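Local structure of iota-carrageenase (Alteromonas sp., 1H80) at residues Ile70-Asn75 against Arg98-Gly103; Ile107-Ser112 against Leu137-Asn142; Trp173-Ile178 against Gly198-Leu203. The protein hydrolyses the 1,4-beta linkages within iota-carrageenan, a sulfated galactan of red algal cell walls, acting inside the chain and inverting the anomeric configuration. All blocks are in the same frame, centred on the assembly; numbering follows the deposited sequence. Where two conformers were deposited one is given.

Contact 1: Ile70-Asn75 against Arg98-Gly103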
loop_
_atom_site.group_PDB
_atom_site.type_symbol
_atom_site.label_atom_id
_atom_site.label_comp_id
_atom_site.label_asym_id
_atom_site.label_seq_id
_atom_site.Cartn_x
_atom_site.Cartn_y
_atom_site.Cartn_z
ATOM N N ILE A 70 -4.401 -17.689 8.164
ATOM C CA ILE A 70 -3.236 -18.488 8.522
ATOM C C ILE A 70 -2.334 -17.691 9.455
ATOM O O ILE A 70 -2.064 -16.514 9.215
ATOM C CB ILE A 70 -2.431 -18.876 7.267
ATOM C CG1 ILE A 70 -3.343 -19.582 6.258
ATOM C CG2 ILE A 70 -1.254 -19.759 7.654
ATOM C CD1 ILE A 70 -3.952 -20.865 6.773
ATOM N N GLN A 71 -1.872 -18.334 10.522
ATOM C CA GLN A 71 -0.997 -17.679 11.485
ATOM C C GLN A 71 0.435 -18.129 11.249
ATOM O O GLN A 71 0.789 -19.268 11.531
ATOM C CB GLN A 71 -1.414 -18.036 12.914
ATOM C CG GLN A 71 -2.864 -17.709 13.235
ATOM C CD GLN A 71 -3.170 -16.232 13.120
ATOM O OE1 GLN A 71 -2.621 -15.413 13.859
ATOM N NE2 GLN A 71 -4.051 -15.879 12.190
ATOM N N MET A 72 1.261 -17.232 10.729
ATOM C CA MET A 72 2.651 -17.578 10.477
ATOM C C MET A 72 3.408 -17.663 11.792
ATOM O O MET A 72 2.998 -17.082 12.798
ATOM C CB MET A 72 3.281 -16.540 9.551
ATOM C CG MET A 72 2.641 -16.519 8.166
ATOM S SD MET A 72 2.751 -18.130 7.339
ATOM C CE MET A 72 1.582 -17.933 5.993
ATOM N N LYS A 73 4.512 -18.401 11.785
ATOM C CA LYS A 73 5.318 -18.573 12.981
ATOM C C LYS A 73 6.803 -18.475 12.678
ATOM O O LYS A 73 7.222 -18.566 11.523
ATOM C CB LYS A 73 5.006 -19.921 13.634
ATOM C CG LYS A 73 3.636 -19.967 14.295
ATOM C CD LYS A 73 3.421 -21.272 15.045
ATOM C CE LYS A 73 2.205 -21.189 15.952
ATOM N NZ LYS A 73 0.995 -20.754 15.212
ATOM N N SER A 74 7.589 -18.299 13.732
ATOM C CA SER A 74 9.032 -18.157 13.615
ATOM C C SER A 74 9.757 -19.311 12.946
ATOM O O SER A 74 9.390 -20.477 13.096
ATOM C CB SER A 74 9.651 -17.944 14.996
ATOM O OG SER A 74 9.150 -16.772 15.600
ATOM N N ASN A 75 10.804 -18.947 12.215
ATOM C CA ASN A 75 11.668 -19.883 11.524
ATOM C C ASN A 75 10.985 -20.763 10.493
ATOM O O ASN A 75 11.405 -21.891 10.249
ATOM C CB ASN A 75 12.410 -20.729 12.557
ATOM C CG ASN A 75 13.236 -19.875 13.497
ATOM O OD1 ASN A 75 14.081 -19.090 13.058
ATOM N ND2 ASN A 75 12.995 -20.015 14.795
ATOM N N ARG A 98 -7.817 -11.923 6.101
ATOM C CA ARG A 98 -6.491 -11.913 5.505
ATOM C C ARG A 98 -6.132 -13.362 5.228
ATOM O O ARG A 98 -6.542 -14.257 5.967
ATOM C CB ARG A 98 -5.454 -11.313 6.460
ATOM C CG ARG A 98 -5.826 -9.961 7.042
ATOM C CD ARG A 98 -6.481 -10.125 8.402
ATOM N NE ARG A 98 -6.907 -8.849 8.965
ATOM C CZ ARG A 98 -7.358 -8.696 10.205
ATOM N NH1 ARG A 98 -7.440 -9.741 11.016
ATOM N NH2 ARG A 98 -7.733 -7.497 10.631
ATOM N N LEU A 99 -5.381 -13.602 4.163
ATOM C CA LEU A 99 -4.976 -14.958 3.843
ATOM C C LEU A 99 -3.937 -15.354 4.884
ATOM O O LEU A 99 -4.012 -16.428 5.482
ATOM C CB LEU A 99 -4.346 -15.033 2.451
ATOM C CG LEU A 99 -5.240 -14.902 1.219
ATOM C CD1 LEU A 99 -4.365 -14.936 -0.023
ATOM C CD2 LEU A 99 -6.251 -16.028 1.179
ATOM N N PHE A 100 -2.988 -14.450 5.119
ATOM C CA PHE A 100 -1.896 -14.705 6.047
ATOM C C PHE A 100 -1.674 -13.590 7.057
ATOM O O PHE A 100 -1.673 -12.412 6.705
ATOM C CB PHE A 100 -0.596 -14.888 5.261
ATOM C CG PHE A 100 -0.741 -15.752 4.044
ATOM C CD1 PHE A 100 -1.075 -17.093 4.165
ATOM C CD2 PHE A 100 -0.551 -15.218 2.772
ATOM C CE1 PHE A 100 -1.221 -17.897 3.037
ATOM C CE2 PHE A 100 -0.694 -16.012 1.636
ATOM C CZ PHE A 100 -1.031 -17.354 1.770
ATOM N N GLU A 101 -1.474 -13.970 8.312
ATOM C CA GLU A 101 -1.200 -12.996 9.356
ATOM C C GLU A 101 0.179 -13.338 9.899
ATOM O O GLU A 101 0.479 -14.503 10.158
ATOM C CB GLU A 101 -2.264 -13.066 10.451
ATOM C CG GLU A 101 -3.655 -12.740 9.925
ATOM C CD GLU A 101 -4.677 -12.533 11.024
ATOM O OE1 GLU A 101 -4.816 -13.420 11.889
ATOM O OE2 GLU A 101 -5.346 -11.478 11.014
ATOM N N VAL A 102 1.023 -12.325 10.048
ATOM C CA VAL A 102 2.380 -12.542 10.526
ATOM C C VAL A 102 2.706 -11.633 11.697
ATOM O O VAL A 102 3.010 -10.455 11.515
ATOM C CB VAL A 102 3.404 -12.278 9.400
ATOM C CG1 VAL A 102 4.770 -12.821 9.793
ATOM C CG2 VAL A 102 2.917 -12.904 8.102
ATOM N N GLY A 103 2.628 -12.184 12.904
ATOM C CA GLY A 103 2.937 -11.408 14.087
ATOM C C GLY A 103 1.763 -10.609 14.608
ATOM O O GLY A 103 1.937 -9.718 15.434
HETATM O O HOH W 1 1.739 -14.843 13.293
#

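Contact 2: Ile107-Ser112 against Leu137-Asn142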
loop_
_atom_site.group_PDB
_atom_site.type_symbol
_atom_site.label_atom_id
_atom_site.label_comp_id
_atom_site.label_asym_id
_atom_site.label_seq_id
_atom_site.Cartn_x
_atom_site.Cartn_y
_atom_site.Cartn_z
ATOM N N ILE A 107 4.443 -13.555 18.237
ATOM C CA ILE A 107 5.721 -12.944 17.916
ATOM C C ILE A 107 6.403 -13.817 16.880
ATOM O O ILE A 107 6.594 -15.011 17.102
ATOM C CB ILE A 107 6.601 -12.845 19.175
ATOM C CG1 ILE A 107 5.852 -12.056 20.254
ATOM C CG2 ILE A 107 7.928 -12.189 18.836
ATOM C CD1 ILE A 107 6.551 -12.022 21.599
ATOM N N VAL A 108 6.763 -13.224 15.747
ATOM C CA VAL A 108 7.411 -13.980 14.683
ATOM C C VAL A 108 8.786 -13.423 14.361
ATOM O O VAL A 108 8.960 -12.216 14.207
ATOM C CB VAL A 108 6.564 -13.958 13.398
ATOM C CG1 VAL A 108 7.277 -14.725 12.287
ATOM C CG2 VAL A 108 5.195 -14.563 13.669
ATOM N N ARG A 109 9.763 -14.318 14.260
ATOM C CA ARG A 109 11.129 -13.932 13.940
ATOM C C ARG A 109 11.666 -14.902 12.896
ATOM O O ARG A 109 11.429 -16.106 12.991
ATOM C CB ARG A 109 12.007 -13.996 15.192
ATOM C CG ARG A 109 11.583 -13.060 16.327
ATOM C CD ARG A 109 11.786 -11.595 15.960
ATOM N NE ARG A 109 11.441 -10.683 17.054
ATOM C CZ ARG A 109 10.265 -10.075 17.199
ATOM N NH1 ARG A 109 9.288 -10.271 16.321
ATOM N NH2 ARG A 109 10.067 -9.249 18.221
ATOM N N ASN A 110 12.375 -14.372 11.905
ATOM C CA ASN A 110 12.977 -15.186 10.846
ATOM C C ASN A 110 11.904 -15.907 10.052
ATOM O O ASN A 110 11.668 -17.105 10.229
ATOM C CB ASN A 110 13.940 -16.206 11.448
ATOM C CG ASN A 110 14.854 -15.592 12.477
ATOM O OD1 ASN A 110 15.363 -14.485 12.293
ATOM N ND2 ASN A 110 15.072 -16.309 13.572
ATOM N N PHE A 111 11.276 -15.171 9.149
ATOM C CA PHE A 111 10.198 -15.723 8.355
ATOM C C PHE A 111 10.306 -15.311 6.897
ATOM O O PHE A 111 10.698 -14.192 6.596
ATOM C CB PHE A 111 8.868 -15.217 8.923
ATOM C CG PHE A 111 7.696 -15.472 8.032
ATOM C CD1 PHE A 111 7.115 -16.729 7.976
ATOM C CD2 PHE A 111 7.207 -14.466 7.204
ATOM C CE1 PHE A 111 6.062 -16.986 7.105
ATOM C CE2 PHE A 111 6.153 -14.713 6.328
ATOM C CZ PHE A 111 5.583 -15.975 6.279
ATOM N N SER A 112 9.980 -16.219 5.986
ATOM C CA SER A 112 9.991 -15.850 4.580
ATOM C C SER A 112 8.879 -16.582 3.837
ATOM O O SER A 112 8.471 -17.681 4.220
ATOM C CB SER A 112 11.362 -16.112 3.931
ATOM O OG SER A 112 11.642 -17.491 3.787
ATOM N N LEU A 137 0.852 -7.744 8.599
ATOM C CA LEU A 137 2.061 -7.897 9.393
ATOM C C LEU A 137 1.941 -7.162 10.714
ATOM O O LEU A 137 1.351 -6.083 10.785
ATOM C CB LEU A 137 3.265 -7.354 8.622
ATOM C CG LEU A 137 3.408 -7.830 7.174
ATOM C CD1 LEU A 137 4.642 -7.192 6.563
ATOM C CD2 LEU A 137 3.503 -9.351 7.123
ATOM N N GLY A 138 2.504 -7.766 11.756
ATOM C CA GLY A 138 2.489 -7.166 13.075
ATOM C C GLY A 138 3.869 -7.262 13.696
ATOM O O GLY A 138 4.836 -6.683 13.189
ATOM N N ASP A 139 3.965 -8.004 14.794
ATOM C CA ASP A 139 5.228 -8.177 15.497
ATOM C C ASP A 139 6.084 -9.243 14.821
ATOM O O ASP A 139 6.165 -10.385 15.284
ATOM C CB ASP A 139 4.970 -8.576 16.950
ATOM C CG ASP A 139 6.210 -8.458 17.815
ATOM O OD1 ASP A 139 7.329 -8.346 17.266
ATOM O OD2 ASP A 139 6.066 -8.486 19.055
ATOM N N VAL A 140 6.715 -8.856 13.720
ATOM C CA VAL A 140 7.576 -9.756 12.971
ATOM C C VAL A 140 8.865 -9.031 12.609
ATOM O O VAL A 140 8.845 -7.859 12.241
ATOM C CB VAL A 140 6.863 -10.269 11.686
ATOM C CG1 VAL A 140 6.392 -9.102 10.833
ATOM C CG2 VAL A 140 7.799 -11.162 10.888
ATOM N N ARG A 141 9.988 -9.731 12.752
ATOM C CA ARG A 141 11.293 -9.163 12.428
ATOM C C ARG A 141 12.100 -10.176 11.652
ATOM O O ARG A 141 11.987 -11.382 11.890
ATOM C CB ARG A 141 12.057 -8.785 13.690
ATOM C CG ARG A 141 11.313 -7.816 14.566
ATOM C CD ARG A 141 12.160 -7.376 15.736
ATOM N NE ARG A 141 11.353 -6.599 16.665
ATOM C CZ ARG A 141 11.806 -6.076 17.796
ATOM N NH1 ARG A 141 13.076 -6.239 18.148
ATOM N NH2 ARG A 141 10.981 -5.398 18.579
ATOM N N ASN A 142 12.924 -9.660 10.745
ATOM C CA ASN A 142 13.780 -10.442 9.867
ATOM C C ASN A 142 12.908 -11.306 8.977
ATOM O O ASN A 142 12.791 -12.521 9.161
ATOM C CB ASN A 142 14.760 -11.310 10.651
ATOM C CG ASN A 142 15.845 -11.863 9.763
ATOM O OD1 ASN A 142 16.356 -11.154 8.897
ATOM N ND2 ASN A 142 16.201 -13.123 9.959
HETATM O O HOH W 2 8.259 -8.263 20.596
#

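Contact 3: Trp173-Ile178 against Gly198-Leu203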
loop_
_atom_site.group_PDB
_atom_site.type_symbol
_atom_site.label_atom_id
_atom_site.label_comp_id
_atom_site.label_asym_id
_atom_site.label_seq_id
_atom_site.Cartn_x
_atom_site.Cartn_y
_atom_site.Cartn_z
ATOM N N TRP A 173 5.276 -3.590 15.924
ATOM C CA TRP A 173 5.190 -3.622 14.475
ATOM C C TRP A 173 6.449 -4.236 13.906
ATOM O O TRP A 173 7.367 -4.569 14.650
ATOM C CB TRP A 173 4.947 -2.217 13.919
ATOM C CG TRP A 173 5.959 -1.207 14.321
ATOM C CD1 TRP A 173 7.143 -0.947 13.706
ATOM C CD2 TRP A 173 5.885 -0.324 15.444
ATOM N NE1 TRP A 173 7.817 0.045 14.374
ATOM C CE2 TRP A 173 7.066 0.446 15.447
ATOM C CE3 TRP A 173 4.934 -0.110 16.451
ATOM C CZ2 TRP A 173 7.325 1.418 16.419
ATOM C CZ3 TRP A 173 5.192 0.857 17.417
ATOM C CH2 TRP A 173 6.376 1.605 17.392
ATOM N N SER A 174 6.496 -4.383 12.590
ATOM C CA SER A 174 7.636 -5.044 11.973
ATOM C C SER A 174 8.910 -4.240 11.793
ATOM O O SER A 174 8.901 -3.008 11.706
ATOM C CB SER A 174 7.217 -5.658 10.633
ATOM O OG SER A 174 6.945 -4.668 9.661
ATOM N N ARG A 175 10.015 -4.973 11.746
ATOM C CA ARG A 175 11.331 -4.389 11.563
ATOM C C ARG A 175 12.181 -5.378 10.790
ATOM O O ARG A 175 11.998 -6.590 10.906
ATOM C CB ARG A 175 12.030 -4.159 12.901
ATOM C CG ARG A 175 11.172 -3.643 14.018
ATOM C CD ARG A 175 11.993 -3.664 15.301
ATOM N NE ARG A 175 13.085 -2.696 15.281
ATOM C CZ ARG A 175 12.933 -1.381 15.418
ATOM N NH1 ARG A 175 11.727 -0.856 15.588
ATOM N NH2 ARG A 175 13.991 -0.583 15.382
ATOM N N ASN A 176 13.109 -4.845 10.007
ATOM C CA ASN A 176 14.053 -5.657 9.252
ATOM C C ASN A 176 13.383 -6.644 8.318
ATOM O O ASN A 176 13.240 -7.828 8.623
ATOM C CB ASN A 176 14.975 -6.394 10.228
ATOM C CG ASN A 176 15.547 -5.476 11.288
ATOM O OD1 ASN A 176 15.846 -4.313 11.020
ATOM N ND2 ASN A 176 15.710 -5.995 12.499
ATOM N N GLY A 177 12.973 -6.146 7.166
ATOM C CA GLY A 177 12.318 -7.017 6.216
ATOM C C GLY A 177 12.431 -6.511 4.803
ATOM O O GLY A 177 12.814 -5.369 4.556
ATOM N N ILE A 178 12.116 -7.398 3.871
ATOM C CA ILE A 178 12.133 -7.078 2.458
ATOM C C ILE A 178 10.810 -7.549 1.880
ATOM O O ILE A 178 10.411 -8.692 2.086
ATOM C CB ILE A 178 13.267 -7.814 1.714
ATOM C CG1 ILE A 178 14.620 -7.413 2.300
ATOM C CG2 ILE A 178 13.201 -7.498 0.222
ATOM C CD1 ILE A 178 15.809 -8.077 1.615
ATOM N N GLY A 198 3.184 1.003 10.732
ATOM C CA GLY A 198 4.313 0.976 11.641
ATOM C C GLY A 198 5.384 0.124 10.998
ATOM O O GLY A 198 5.109 -0.997 10.566
ATOM N N ALA A 199 6.601 0.644 10.920
ATOM C CA ALA A 199 7.681 -0.110 10.301
ATOM C C ALA A 199 9.036 0.528 10.535
ATOM O O ALA A 199 9.165 1.748 10.596
ATOM C CB ALA A 199 7.424 -0.239 8.801
ATOM N N ASP A 200 10.048 -0.319 10.668
ATOM C CA ASP A 200 11.411 0.141 10.860
ATOM C C ASP A 200 12.332 -0.721 10.020
ATOM O O ASP A 200 12.268 -1.945 10.081
ATOM C CB ASP A 200 11.820 0.029 12.329
ATOM C CG ASP A 200 11.294 1.169 13.173
ATOM O OD1 ASP A 200 11.875 2.275 13.114
ATOM O OD2 ASP A 200 10.296 0.960 13.890
ATOM N N ASN A 201 13.165 -0.072 9.217
ATOM C CA ASN A 201 14.136 -0.761 8.383
ATOM C C ASN A 201 13.522 -1.815 7.469
ATOM O O ASN A 201 13.807 -3.009 7.585
ATOM C CB ASN A 201 15.205 -1.401 9.267
ATOM C CG ASN A 201 16.440 -1.782 8.494
ATOM O OD1 ASN A 201 16.931 -1.005 7.676
ATOM N ND2 ASN A 201 16.962 -2.976 8.753
ATOM N N ILE A 202 12.675 -1.356 6.560
ATOM C CA ILE A 202 12.032 -2.241 5.601
ATOM C C ILE A 202 12.446 -1.794 4.207
ATOM O O ILE A 202 12.579 -0.595 3.944
ATOM C CB ILE A 202 10.490 -2.160 5.690
ATOM C CG1 ILE A 202 10.022 -2.415 7.127
ATOM C CG2 ILE A 202 9.862 -3.154 4.719
ATOM C CD1 ILE A 202 10.369 -3.788 7.671
ATOM N N LEU A 203 12.680 -2.761 3.330
ATOM C CA LEU A 203 13.037 -2.476 1.950
ATOM C C LEU A 203 11.878 -2.938 1.080
ATOM O O LEU A 203 11.466 -4.094 1.158
ATOM C CB LEU A 203 14.313 -3.223 1.543
ATOM C CG LEU A 203 14.609 -3.224 0.036
ATOM C CD1 LEU A 203 14.842 -1.803 -0.457
ATOM C CD2 LEU A 203 15.827 -4.091 -0.246
HETATM O O HOH W 3 4.562 -3.671 10.661
#

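Contact 1: Ile70-Asn75 against Arg98-Gly103
Q71 and E101 lie side by side on one face of a parallel strand pair, pointing the same way, with amide and carboxylate planes 79° apart. Despite that twist the bond is straight: Q71 NE2 stands 2.6 Å from E101 OE1, which lies in the amide plane and receives the proton on its anti lone pair. Q71 reaches it because its chain folds back at chi2 (-62°), whereas E101 runs extended beyond CG.

On the opposite face, I70 CB meets the edge of the F100 ring, near its plane, 3.8 Å from CD1. M72 CE reaches the same ring atom, F100 CD1, obliquely at 3.3 Å, and M72 CG packs on V102 CG2 at 3.6 Å. Backbone bonds from E101 N to I70 O and from M72 N to E101 O set the register, and water 1 links M72 O to G103 N. Strands 64-71 and 97-102 are thus parallel neighbours in the beta-helix, with I70, M72 and F100 buried.

The chemistry is divided by face: apolar contacts on the I70 and F100 side, and on the other a nearly linear amide-carboxylate bond that restrains the rotation of the E101 carboxylate.

Contact 2: Ile107-Ser112 against Leu137-Asn142
R109 grips D139 end-on, NH1 and NH2 both converging on the single oxygen OD1. The salt bridge from R109 NH1 to D139 OD1 is 2.9 Å long, and R109 NH2 follows at 3.0 Å from the same OD1. The oxygen lies close to the guanidinium plane, but both nitrogens approach it from one face of the carboxylate, the two flat groups being inclined by 44°. D139 OD2 has its own partners, a salt bridge to R167 and water 2.

The bend at chi2 (-68°) turns R109 back along its own strand, where NH1 also donates to V108 O. That carbonyl is shared, since R141 N bonds to it as well. R141, extended from CG to NE, runs beside R109, and the guanidinium groups stack with centres 4.3 Å apart and planes only 8° from parallel. Like charges therefore meet face to face, probably tempered on the R109 side by D139. I107 CG2 lies over the other face of R109.

Farther along, N142 ND2 donates to N110 OD1 at 2.8 Å, the amide planes nearly perpendicular. At the corner N110 N bonds to R141 O, and just past it F111 N bonds to N142 O. Across the sheet from the arginines, V108 CG1 packs on V140 CG2 at 3.9 Å.

Parallel strands in register, with asparagines hydrogen-bonded to one another at successive corners (an asparagine ladder) and arginines outside, valines inside, are characteristic of a right-handed parallel beta-helix, the pectate-lyase-like fold of this enzyme.

Contact 3: Trp173-Ile178 against Gly198-Leu203
W173-I178 and G198-L203 run parallel, their end-to-end directions 12° apart, and stay in register through a shared corner at N176 and N201. Before it, D200 N bonds to S174 O and N176 N to D200 O; beyond it, G177 N bonds to N201 O, and L203 N to G177 O at 2.9 Å. Near the start the strands are farther apart, and water 3 bridges S174 N and G198 O.

D200 OD2 joins the two main side chains of the opposing segment. The indole W173 NE1 donates to it at 2.7 Å, nearly straight (172°) and in the ring plane, meeting the oxygen nearly along its C-O axis. R175 NH1 forms a salt bridge with the same D200 OD2 at 2.9 Å; the bend at chi3 (68°) folds the guanidinium back so that D200 CB lies over one of its faces. D200 OD1 pairs with R233 on the next strand.

The face of the indole also lies against the backbone: G198 CA sits over the five-membered ring of W173, 4.1 Å from its centroid, a CH-pi contact. At the corner N201 ND2 donates to N176 OD1 at 2.9 Å and also reaches D10 O; paired corner asparagines on parallel strands form a rung of the beta-helix's asparagine ladder. Inside, I202 CD1 packs beneath the turn, 3.5 Å from G177 N.

One carboxylate thus gathers two arginines and an indole N-H: with W173 and R175 holding OD2 and R233 holding OD1, both its position and its rotation are fixed.

How the contacts relate
From the N terminus, contact 1 closes a loop of 22 residues, contact 2 one of 24 and contact 3 one of 19. They are in series: none nests within or crosses another. Contact 1 joins strands 64-71 and 97-102; contact 2 joins 108-109 to 132-141; contact 3 joins 170-175 to 198-199 and 177-185 to 202-210. Contacts 1 and 2 meet where V102 O and G103 O face G138 N and D139 N, each pair at 2.7 Å and probably hydrogen-bonded. Contacts 2 and 3 meet through V140 O with R175 N and N142 N with R175 O, also probable bonds. Contacts 1 and 3 do not touch, so contact 2 links them along the beta-helix.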